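PDB 4BLO: packaging enzyme P4 from Pseudomonas phage phi6, which probably hydrolyses nucleoside triphosphates as a hexameric RecA-like helicase, using the energy to drive viral RNA into the phage procapsid. Local coordinates for residues 266-270 / 271-275; 212-215 / 216-220. All coordinates share one frame; numbering follows the deposited sequence.

Contact 1: residues 266-270 / 271-275. With ADP (adenosine-5'-diphosphate), chain N.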
ATOM      1  N   MET L 266      -8.344  12.579 -32.998  1.00 36.85           N
ATOM      2  CA  MET L 266      -8.135  11.270 -33.589  1.00 37.51           C
ATOM      3  C   MET L 266      -9.491  10.628 -33.755  1.00 42.77           C
ATOM      4  O   MET L 266     -10.246  10.535 -32.778  1.00 42.71           O
ATOM      5  CB  MET L 266      -7.219  10.417 -32.693  1.00 38.61           C
ATOM      6  CG  MET L 266      -6.823   9.075 -33.266  1.00 41.70           C
ATOM      7  SD  MET L 266      -8.132   7.847 -33.391  1.00 45.00           S
ATOM      8  CE  MET L 266      -8.629   7.695 -31.684  1.00 39.30           C
ATOM      9  N   PHE L 267      -9.788  10.160 -34.976  1.00 39.24           N
ATOM     10  CA  PHE L 267     -11.037   9.480 -35.295  1.00 38.61           C
ATOM     11  C   PHE L 267     -10.780   8.356 -36.275  1.00 40.86           C
ATOM     12  O   PHE L 267     -10.116   8.549 -37.302  1.00 40.01           O
ATOM     13  CB  PHE L 267     -12.108  10.455 -35.841  1.00 41.48           C
ATOM     14  CG  PHE L 267     -12.452  11.603 -34.915  1.00 42.81           C
ATOM     15  CD1 PHE L 267     -13.173  11.384 -33.740  1.00 43.86           C
ATOM     16  CD2 PHE L 267     -12.066  12.907 -35.219  1.00 46.03           C
ATOM     17  CE1 PHE L 267     -13.501  12.451 -32.888  1.00 43.17           C
ATOM     18  CE2 PHE L 267     -12.401  13.974 -34.365  1.00 46.92           C
ATOM     19  CZ  PHE L 267     -13.114  13.736 -33.209  1.00 42.47           C
ATOM     20  N   ARG L 268     -11.293   7.170 -35.924  1.00 37.29           N
ATOM     21  CA  ARG L 268     -11.227   5.937 -36.715  1.00 38.16           C
ATOM     22  C   ARG L 268     -12.475   5.896 -37.578  1.00 46.94           C
ATOM     23  O   ARG L 268     -13.545   5.507 -37.103  1.00 47.26           O
ATOM     24  CB  ARG L 268     -11.129   4.702 -35.803  1.00 35.06           C
ATOM     25  CG  ARG L 268      -9.904   4.703 -34.903  1.00 34.32           C
ATOM     26  CD  ARG L 268      -9.868   3.520 -33.971  1.00 41.99           C
ATOM     27  NE  ARG L 268      -8.958   3.779 -32.854  1.00 59.48           N
ATOM     28  CZ  ARG L 268      -7.678   3.419 -32.807  1.00 69.76           C
ATOM     29  NH1 ARG L 268      -7.137   2.728 -33.803  1.00 58.51           N
ATOM     30  NH2 ARG L 268      -6.939   3.720 -31.750  1.00 54.00           N
ATOM     31  N   THR L 269     -12.352   6.383 -38.829  1.00 46.15           N
ATOM     32  CA  THR L 269     -13.457   6.503 -39.777  1.00 48.03           C
ATOM     33  C   THR L 269     -13.468   5.394 -40.818  1.00 53.51           C
ATOM     34  O   THR L 269     -12.563   4.563 -40.843  1.00 53.32           O
ATOM     35  CB  THR L 269     -13.382   7.866 -40.503  1.00 61.94           C
ATOM     36  OG1 THR L 269     -12.252   7.881 -41.386  1.00 67.17           O
ATOM     37  CG2 THR L 269     -13.353   9.052 -39.547  1.00 55.75           C
ATOM     38  N   ASN L 270     -14.471   5.432 -41.720  1.00 52.32           N
ATOM     39  CA  ASN L 270     -14.579   4.515 -42.853  1.00 55.77           C
ATOM     40  C   ASN L 270     -13.532   4.901 -43.931  1.00 64.10           C
ATOM     41  O   ASN L 270     -13.180   4.066 -44.771  1.00 64.85           O
ATOM     42  CB  ASN L 270     -16.017   4.459 -43.434  1.00 58.89           C
ATOM     43  CG  ASN L 270     -16.723   5.780 -43.707  1.00 85.05           C
ATOM     44  OD1 ASN L 270     -16.118   6.812 -44.029  1.00 86.05           O
ATOM     45  ND2 ASN L 270     -18.047   5.756 -43.648  1.00 70.70           N
ATOM     46  N   LYS L 271     -13.012   6.156 -43.870  1.00 61.99           N
ATOM     47  CA  LYS L 271     -11.976   6.694 -44.768  1.00 63.38           C
ATOM     48  C   LYS L 271     -10.574   6.439 -44.172  1.00 64.70           C
ATOM     49  O   LYS L 271      -9.571   6.784 -44.797  1.00 65.61           O
ATOM     50  CB  LYS L 271     -12.177   8.207 -45.031  1.00 66.74           C
ATOM     51  CG  LYS L 271     -13.559   8.610 -45.527  1.00 77.63           C
ATOM     52  CD  LYS L 271     -13.546   8.823 -47.015  1.00 86.79           C
ATOM     53  CE  LYS L 271     -14.852   9.391 -47.494  1.00 79.47           C
ATOM     54  NZ  LYS L 271     -14.648  10.200 -48.710  1.00 82.00           N
ATOM     55  N   GLY L 272     -10.538   5.860 -42.968  1.00 57.89           N
ATOM     56  CA  GLY L 272      -9.314   5.527 -42.239  1.00 56.60           C
ATOM     57  C   GLY L 272      -9.076   6.310 -40.951  1.00 58.20           C
ATOM     58  O   GLY L 272      -9.874   7.195 -40.608  1.00 57.11           O
ATOM     59  N   ARG L 273      -7.953   6.006 -40.234  1.00 52.99           N
ATOM     60  CA  ARG L 273      -7.580   6.711 -38.983  1.00 50.84           C
ATOM     61  C   ARG L 273      -7.089   8.121 -39.309  1.00 53.67           C
ATOM     62  O   ARG L 273      -6.091   8.289 -40.031  1.00 53.60           O
ATOM     63  CB  ARG L 273      -6.515   5.960 -38.147  1.00 50.65           C
ATOM     64  CG  ARG L 273      -6.991   4.650 -37.519  1.00 65.54           C
ATOM     65  CD  ARG L 273      -5.837   3.800 -37.003  1.00 76.02           C
ATOM     66  NE  ARG L 273      -5.176   4.409 -35.842  1.00 73.19           N
ATOM     67  CZ  ARG L 273      -4.010   4.010 -35.333  1.00 79.75           C
ATOM     68  NH1 ARG L 273      -3.341   3.003 -35.887  1.00 66.86           N
ATOM     69  NH2 ARG L 273      -3.493   4.629 -34.281  1.00 61.16           N
ATOM     70  N   ILE L 274      -7.819   9.139 -38.804  1.00 48.62           N
ATOM     71  CA  ILE L 274      -7.488  10.528 -39.094  1.00 48.93           C
ATOM     72  C   ILE L 274      -7.051  11.231 -37.841  1.00 49.71           C
ATOM     73  O   ILE L 274      -7.822  11.354 -36.892  1.00 48.60           O
ATOM     74  CB  ILE L 274      -8.648  11.277 -39.817  1.00 52.99           C
ATOM     75  CG1 ILE L 274      -8.985  10.583 -41.165  1.00 55.78           C
ATOM     76  CG2 ILE L 274      -8.316  12.776 -40.023  1.00 53.63           C
ATOM     77  CD1 ILE L 274     -10.403  10.757 -41.617  1.00 69.47           C
ATOM     78  N   PHE L 275      -5.803  11.719 -37.872  1.00 46.91           N
ATOM     79  CA  PHE L 275      -5.168  12.479 -36.802  1.00 46.51           C
ATOM     80  C   PHE L 275      -5.142  13.946 -37.162  1.00 54.78           C
ATOM     81  O   PHE L 275      -4.585  14.320 -38.201  1.00 56.62           O
ATOM     82  CB  PHE L 275      -3.738  11.982 -36.500  1.00 47.87           C
ATOM     83  CG  PHE L 275      -3.630  10.538 -36.080  1.00 47.38           C
ATOM     84  CD1 PHE L 275      -3.767  10.173 -34.753  1.00 46.87           C
ATOM     85  CD2 PHE L 275      -3.364   9.548 -37.012  1.00 51.23           C
ATOM     86  CE1 PHE L 275      -3.639   8.841 -34.372  1.00 49.26           C
ATOM     87  CE2 PHE L 275      -3.251   8.214 -36.631  1.00 50.49           C
ATOM     88  CZ  PHE L 275      -3.388   7.869 -35.317  1.00 48.32           C
TER
HETATM   89  PB  ADP N 401       0.451   0.582 -32.269  1.00 37.26           P
HETATM   90  O1B ADP N 401       1.931   0.479 -31.826  1.00 37.68           O
HETATM   91  O2B ADP N 401      -0.116  -0.835 -32.473  1.00 38.76           O
HETATM   92  O3B ADP N 401      -0.353   1.290 -31.233  1.00 33.43           O
HETATM   93  PA  ADP N 401      -0.349   1.071 -35.046  1.00 48.98           P
HETATM   94  O1A ADP N 401      -1.827   0.742 -34.773  1.00 45.89           O
HETATM   95  O2A ADP N 401       0.318  -0.088 -35.695  1.00 50.06           O
HETATM   96  O3A ADP N 401       0.377   1.389 -33.650  1.00 43.47           O
HETATM   97  O5' ADP N 401      -0.238   2.334 -35.987  1.00 52.11           O
HETATM   98  C5' ADP N 401       0.947   3.147 -35.976  1.00 54.46           C
HETATM   99  C4' ADP N 401       0.871   4.203 -37.045  1.00 58.32           C
HETATM  100  O4' ADP N 401      -0.221   5.106 -36.762  1.00 57.78           O
HETATM  101  C3' ADP N 401       2.112   5.084 -37.111  1.00 61.20           C
HETATM  102  O3' ADP N 401       3.111   4.474 -37.920  1.00 62.85           O
HETATM  103  C2' ADP N 401       1.558   6.399 -37.664  1.00 61.43           C
HETATM  104  O2' ADP N 401       1.485   6.405 -39.085  1.00 63.68           O
HETATM  105  C1' ADP N 401       0.167   6.445 -37.020  1.00 59.47           C
HETATM  106  N9  ADP N 401       0.091   7.225 -35.782  1.00 58.14           N
HETATM  107  C8  ADP N 401      -0.025   6.748 -34.499  1.00 52.82           C
HETATM  108  N7  ADP N 401      -0.057   7.676 -33.579  1.00 53.95           N
HETATM  109  C5  ADP N 401       0.045   8.865 -34.305  1.00 59.38           C
HETATM  110  C6  ADP N 401       0.089  10.214 -33.911  1.00 61.83           C
HETATM  111  N6  ADP N 401       0.017  10.625 -32.643  1.00 62.37           N
HETATM  112  N1  ADP N 401       0.214  11.149 -34.886  1.00 63.14           N
HETATM  113  C2  ADP N 401       0.281  10.746 -36.160  1.00 62.84           C
HETATM  114  N3  ADP N 401       0.244   9.502 -36.646  1.00 61.19           N
HETATM  115  C4  ADP N 401       0.131   8.591 -35.659  1.00 60.30           C
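The carbonyl oxygen of Gly272 is gripped twice by one residue, Thr269, and shows how a tight turn can be closed from the side chain as well as the backbone. Thr269 OG1 donates to Gly272 O at 2.6 Å, in the carbonyl plane and on a lone pair, while Thr269 N reaches Gly272 O from above that plane at 3.2 Å. A chi1 of 69° sets OG1 between the backbone N and the carbonyl carbon of its own residue, turned toward the type I turn that runs from Thr269 to Gly272; Lys271 N adds a weak bond to the same hydroxyl. Gly272 closes the turn with a positive phi of 113°. Beyond the turn the strands pair regularly, with Ile274 N to Phe267 O at 2.8 Å and Phe267 N to Ile274 O at 3.0 Å. The result is an antiparallel beta hairpin at the end of the main sheet of a P-loop ATPase, and from the face bearing Met266, Arg268, Arg273 and Phe275, the last two meet a nucleotide held by the P-loop of the second subunit. The guanidinium of Arg268 lies flat on that of Arg273, their planes 20° apart. Met248 O and Thr251 O fix Arg268 through its NH2 and NE. Arg273 reaches edge-on across the subunit interface to the alpha phosphate: its NH1 donates to ADP O1A at 2.9 Å and to ADP O5' at 3.2 Å. Next to it, one face of the Phe275 ring is laid against the adenine, with CE2 3.5 Å from ADP C4. Met266 lies alongside Phe275, its CG touching CE1 of the ring and its sulfur making an oblique Met-aromatic contact.

Contact 2: residues 212-215 / 216-220; sequences LLTD and ISNLF
Leu212 O receives Ile216 N at 2.8 Å and Leu213 O receives Ser217 N at 2.8 Å, the first two of four successive i to i+4 bonds that make this stretch a regular alpha helix. Asn218 N follows on Thr214 O at 2.9 Å, and Leu219 N on Asp215 O at 3.1 Å. Three polar side chains find partners beyond the two segments. Asp215 OD2 forms a salt bridge with Arg195 of the second subunit, and Thr214 OG1 is hydrogen-bonded to Arg190 of that subunit as well as to Tyr210 O, one turn back. Ser217 holds its OG anti to its own backbone N, chi1 -171°, and from there bonds Val121 N on strand 120-126. The CG1 branch of Ile216 leans back over the preceding turn, where CD1 meets Leu212 CD2 at 3.8 Å, the two side chains crossing at a slant. Ile216 also rests on Met229, and Leu212 on Leu27. One turn on, the Phe220 ring presents a face to Ile216 O, while its other neighbours include Val227 and helix 167-179. The helix thus keeps its backbone bonds to itself and spends its side chains outward: aliphatic and aromatic groups, with the Ser217 hydroxyl, bind it into its own subunit, and a buried carboxylate and hydroxyl meet arginines across the interface, where the positive charge would probably help keep Asp215 ionised.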
ATOM      1  N   LEU L 212     -10.405  -0.108 -19.382  1.00 31.44           N
ATOM      2  CA  LEU L 212     -11.817   0.233 -19.212  1.00 32.91           C
ATOM      3  C   LEU L 212     -12.353   1.042 -20.404  1.00 36.54           C
ATOM      4  O   LEU L 212     -13.450   0.747 -20.868  1.00 35.60           O
ATOM      5  CB  LEU L 212     -12.056   1.006 -17.907  1.00 33.34           C
ATOM      6  CG  LEU L 212     -12.960   0.323 -16.853  1.00 39.30           C
ATOM      7  CD1 LEU L 212     -13.008   1.131 -15.563  1.00 39.84           C
ATOM      8  CD2 LEU L 212     -14.375   0.122 -17.368  1.00 40.08           C
ATOM      9  N   LEU L 213     -11.566   2.020 -20.918  1.00 33.42           N
ATOM     10  CA  LEU L 213     -11.948   2.833 -22.081  1.00 33.42           C
ATOM     11  C   LEU L 213     -12.155   1.951 -23.322  1.00 34.10           C
ATOM     12  O   LEU L 213     -13.131   2.158 -24.049  1.00 32.69           O
ATOM     13  CB  LEU L 213     -10.889   3.911 -22.379  1.00 33.58           C
ATOM     14  CG  LEU L 213     -10.889   5.182 -21.534  1.00 37.34           C
ATOM     15  CD1 LEU L 213      -9.655   6.010 -21.824  1.00 37.77           C
ATOM     16  CD2 LEU L 213     -12.107   6.037 -21.816  1.00 39.42           C
ATOM     17  N   THR L 214     -11.249   0.957 -23.540  1.00 27.75           N
ATOM     18  CA  THR L 214     -11.308  -0.004 -24.652  1.00 28.15           C
ATOM     19  C   THR L 214     -12.549  -0.914 -24.518  1.00 31.39           C
ATOM     20  O   THR L 214     -13.257  -1.133 -25.511  1.00 28.87           O
ATOM     21  CB  THR L 214     -10.021  -0.826 -24.741  1.00 33.33           C
ATOM     22  OG1 THR L 214      -8.912   0.057 -24.897  1.00 37.13           O
ATOM     23  CG2 THR L 214     -10.036  -1.789 -25.896  1.00 28.09           C
ATOM     24  N   ASP L 215     -12.799  -1.431 -23.292  1.00 28.69           N
ATOM     25  CA  ASP L 215     -13.946  -2.278 -22.969  1.00 29.75           C
ATOM     26  C   ASP L 215     -15.256  -1.496 -23.167  1.00 34.35           C
ATOM     27  O   ASP L 215     -16.221  -2.047 -23.701  1.00 35.18           O
ATOM     28  CB  ASP L 215     -13.841  -2.813 -21.529  1.00 31.61           C
ATOM     29  CG  ASP L 215     -12.856  -3.945 -21.322  1.00 39.16           C
ATOM     30  OD1 ASP L 215     -12.251  -4.400 -22.325  1.00 44.29           O
ATOM     31  OD2 ASP L 215     -12.721  -4.409 -20.166  1.00 35.65           O
ATOM     32  N   ILE L 216     -15.276  -0.210 -22.764  1.00 29.45           N
ATOM     33  CA  ILE L 216     -16.443   0.659 -22.945  1.00 29.73           C
ATOM     34  C   ILE L 216     -16.623   0.929 -24.464  1.00 37.29           C
ATOM     35  O   ILE L 216     -17.735   0.797 -24.972  1.00 36.96           O
ATOM     36  CB  ILE L 216     -16.327   1.955 -22.100  1.00 30.80           C
ATOM     37  CG1 ILE L 216     -16.581   1.664 -20.610  1.00 29.95           C
ATOM     38  CG2 ILE L 216     -17.257   3.035 -22.607  1.00 31.28           C
ATOM     39  CD1 ILE L 216     -16.026   2.690 -19.642  1.00 25.18           C
ATOM     40  N   SER L 217     -15.520   1.234 -25.184  1.00 34.99           N
ATOM     41  CA  SER L 217     -15.550   1.501 -26.623  1.00 35.30           C
ATOM     42  C   SER L 217     -16.107   0.310 -27.396  1.00 42.69           C
ATOM     43  O   SER L 217     -17.008   0.490 -28.212  1.00 43.90           O
ATOM     44  CB  SER L 217     -14.160   1.865 -27.134  1.00 36.13           C
ATOM     45  OG  SER L 217     -14.199   2.332 -28.473  1.00 41.52           O
ATOM     46  N   ASN L 218     -15.616  -0.909 -27.101  1.00 41.58           N
ATOM     47  CA  ASN L 218     -16.053  -2.137 -27.782  1.00 42.69           C
ATOM     48  C   ASN L 218     -17.522  -2.474 -27.446  1.00 47.51           C
ATOM     49  O   ASN L 218     -18.249  -2.958 -28.315  1.00 48.53           O
ATOM     50  CB  ASN L 218     -15.124  -3.303 -27.469  1.00 37.91           C
ATOM     51  CG  ASN L 218     -13.710  -3.157 -27.996  1.00 50.62           C
ATOM     52  OD1 ASN L 218     -12.762  -3.742 -27.453  1.00 54.33           O
ATOM     53  ND2 ASN L 218     -13.528  -2.399 -29.073  1.00 31.25           N
ATOM     54  N   LEU L 219     -17.960  -2.148 -26.217  1.00 42.26           N
ATOM     55  CA  LEU L 219     -19.340  -2.317 -25.767  1.00 42.20           C
ATOM     56  C   LEU L 219     -20.267  -1.469 -26.663  1.00 47.86           C
ATOM     57  O   LEU L 219     -21.312  -1.944 -27.099  1.00 49.94           O
ATOM     58  CB  LEU L 219     -19.431  -1.887 -24.289  1.00 40.50           C
ATOM     59  CG  LEU L 219     -20.264  -2.717 -23.304  1.00 43.78           C
ATOM     60  CD1 LEU L 219     -19.918  -4.188 -23.341  1.00 43.42           C
ATOM     61  CD2 LEU L 219     -20.082  -2.206 -21.899  1.00 41.43           C
ATOM     62  N   PHE L 220     -19.835  -0.244 -27.010  1.00 42.48           N
ATOM     63  CA  PHE L 220     -20.587   0.649 -27.894  1.00 41.42           C
ATOM     64  C   PHE L 220     -20.458   0.219 -29.354  1.00 50.24           C
ATOM     65  O   PHE L 220     -21.419   0.386 -30.105  1.00 53.68           O
ATOM     66  CB  PHE L 220     -20.145   2.107 -27.726  1.00 40.21           C
ATOM     67  CG  PHE L 220     -20.408   2.695 -26.357  1.00 38.82           C
ATOM     68  CD1 PHE L 220     -21.508   2.298 -25.608  1.00 40.73           C
ATOM     69  CD2 PHE L 220     -19.579   3.681 -25.838  1.00 38.98           C
ATOM     70  CE1 PHE L 220     -21.755   2.851 -24.347  1.00 40.94           C
ATOM     71  CE2 PHE L 220     -19.835   4.244 -24.583  1.00 40.58           C
ATOM     72  CZ  PHE L 220     -20.921   3.826 -23.845  1.00 38.75           C
TER

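In the fold
Contacts 1 and 2 illustrate how one P-loop fold meets its neighbour with different kinds of structure. Contact 2 lies within the single helix 208-222, its centre about 8 Å from the centre of the chain; contact 1 is only partly buried, its centre about 19 Å from the centre of the chain, and joins the last two strands of the main sheet. Their centres lie about 17 Å apart and they do not touch. Both reach the second subunit, yet with reversed charge: contact 2 offers an acid to an arginine there, whereas contact 1 sends its own arginine to a nucleotide seated there. The turn of contact 1 puts Asn270 and Lys271 at the surface, while the touching residues of contact 2 are all buried.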